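Local coordinates for protein annexin B22 (Schistosoma mansoni, PDB 4MDU) that binds acidic phospholipid membranes in vitro when calcium is present, clumps liposomes under the same condition, and takes part in worm reproduction and host-parasite interaction, at residues 342-347 with 354-359. Sequence-based numbering, arbitrary orientation.
Sequences AVKDDT and TLCVLM
The carbonyl oxygen of Val-343 is gripped from opposite faces of its plane by Asp-346 N and by the hydroxyl of Thr-347, whose OG1 donates to Val-343 O at 2.7 Å. Val-343 and Thr-347 also touch residues 354-359, where helices 339-346 and 349-358 of the fourth annexin repeat pack together. Threonine suits the helix end: with chi1 at 65° its OG1 turns back to the carbonyl, while CG2 lies 3.9 Å from Leu-355 CD1. That same leucine methyl meets Val-343 CG1 at 3.8 Å, the two side chains crossing at about a right angle. Compact, branched valine thus packs closely against the longer leucine, which also reaches Leu-312 and Met-313 of helix 311-320. Met-359 approaches Val-343 tip to tip, its flexible chain bending at chi3 (-75°) to set CE 4.0 Å from Val-343 CB. At the end of helix 339-346, Asp-346 is a ligand of two calcium sites; in this calcium-free structure its OD1 accepts a hydrogen bond from Gly-304 N. Lys-344 combines a charged end with an apolar stem: NZ forms a salt bridge with Glu-361, while its methylenes pass alongside Cys-356, CG lying 3.6 Å from SG and CE 3.8 Å from the same sulfur.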
# COMPACT_ATOMS: atom_id res chain seq x y z
N ALA B 342 -8.19 -3.02 22.50
CA ALA B 342 -7.86 -3.55 21.17
C ALA B 342 -6.55 -4.32 21.26
O ALA B 342 -6.38 -5.38 20.66
CB ALA B 342 -7.75 -2.45 20.15
N VAL B 343 -5.63 -3.79 22.07
CA VAL B 343 -4.31 -4.37 22.19
C VAL B 343 -4.40 -5.71 22.92
O VAL B 343 -3.76 -6.69 22.53
CB VAL B 343 -3.32 -3.40 22.90
CG1 VAL B 343 -2.03 -4.13 23.30
CG2 VAL B 343 -3.02 -2.21 21.98
N LYS B 344 -5.21 -5.73 23.97
CA LYS B 344 -5.46 -6.96 24.73
C LYS B 344 -6.09 -8.02 23.84
O LYS B 344 -5.78 -9.21 23.96
CB LYS B 344 -6.35 -6.69 25.93
CG LYS B 344 -5.65 -5.94 27.06
CD LYS B 344 -6.63 -5.65 28.19
CE LYS B 344 -5.96 -4.97 29.36
NZ LYS B 344 -6.96 -4.81 30.49
N ASP B 345 -6.95 -7.60 22.93
CA ASP B 345 -7.59 -8.56 22.04
C ASP B 345 -6.66 -9.13 20.97
O ASP B 345 -6.88 -10.23 20.49
CB ASP B 345 -8.85 -7.99 21.41
CG ASP B 345 -9.96 -7.81 22.42
OD1 ASP B 345 -9.81 -8.29 23.57
OD2 ASP B 345 -11.00 -7.20 22.07
N ASP B 346 -5.62 -8.38 20.60
CA ASP B 346 -4.76 -8.78 19.50
C ASP B 346 -3.51 -9.51 19.97
O ASP B 346 -2.83 -10.16 19.18
CB ASP B 346 -4.35 -7.56 18.66
CG ASP B 346 -3.55 -7.94 17.42
OD1 ASP B 346 -4.17 -8.43 16.46
OD2 ASP B 346 -2.30 -7.77 17.41
N THR B 347 -3.20 -9.41 21.26
CA THR B 347 -1.98 -10.00 21.81
C THR B 347 -2.27 -10.87 23.04
O THR B 347 -3.38 -10.88 23.55
CB THR B 347 -1.02 -8.89 22.23
OG1 THR B 347 -1.60 -8.16 23.31
CG2 THR B 347 -0.78 -7.93 21.06
N THR B 354 3.27 -6.45 28.77
CA THR B 354 4.26 -5.40 28.54
C THR B 354 3.64 -4.22 27.78
O THR B 354 3.81 -3.08 28.18
CB THR B 354 5.48 -5.91 27.76
OG1 THR B 354 6.09 -7.00 28.47
CG2 THR B 354 6.50 -4.78 27.59
N LEU B 355 2.92 -4.51 26.70
CA LEU B 355 2.29 -3.44 25.93
C LEU B 355 1.30 -2.64 26.78
O LEU B 355 1.24 -1.41 26.67
CB LEU B 355 1.57 -4.01 24.70
CG LEU B 355 2.41 -4.81 23.71
CD1 LEU B 355 1.57 -5.15 22.49
CD2 LEU B 355 3.67 -4.04 23.28
N CYS B 356 0.54 -3.33 27.62
CA CYS B 356 -0.46 -2.67 28.46
C CYS B 356 0.22 -1.72 29.45
O CYS B 356 -0.30 -0.64 29.74
CB CYS B 356 -1.33 -3.71 29.21
SG CYS B 356 -2.41 -4.59 28.06
N VAL B 357 1.37 -2.12 29.96
CA VAL B 357 2.07 -1.31 30.95
C VAL B 357 2.64 -0.05 30.29
O VAL B 357 2.61 1.02 30.87
CB VAL B 357 3.15 -2.13 31.64
CG1 VAL B 357 4.10 -1.23 32.45
CG2 VAL B 357 2.50 -3.16 32.53
N LEU B 358 3.14 -0.19 29.07
CA LEU B 358 3.59 0.97 28.32
C LEU B 358 2.50 2.04 28.26
O LEU B 358 2.79 3.22 28.39
CB LEU B 358 4.02 0.57 26.90
CG LEU B 358 5.33 -0.22 26.74
CD1 LEU B 358 5.47 -0.68 25.30
CD2 LEU B 358 6.54 0.62 27.15
N MET B 359 1.24 1.63 28.09
CA MET B 359 0.14 2.60 27.98
C MET B 359 -0.31 3.12 29.35
O MET B 359 -1.13 4.03 29.44
CB MET B 359 -1.05 1.98 27.26
CG MET B 359 -0.87 1.76 25.77
SD MET B 359 -2.24 0.82 25.04
CE MET B 359 -1.89 -0.83 25.62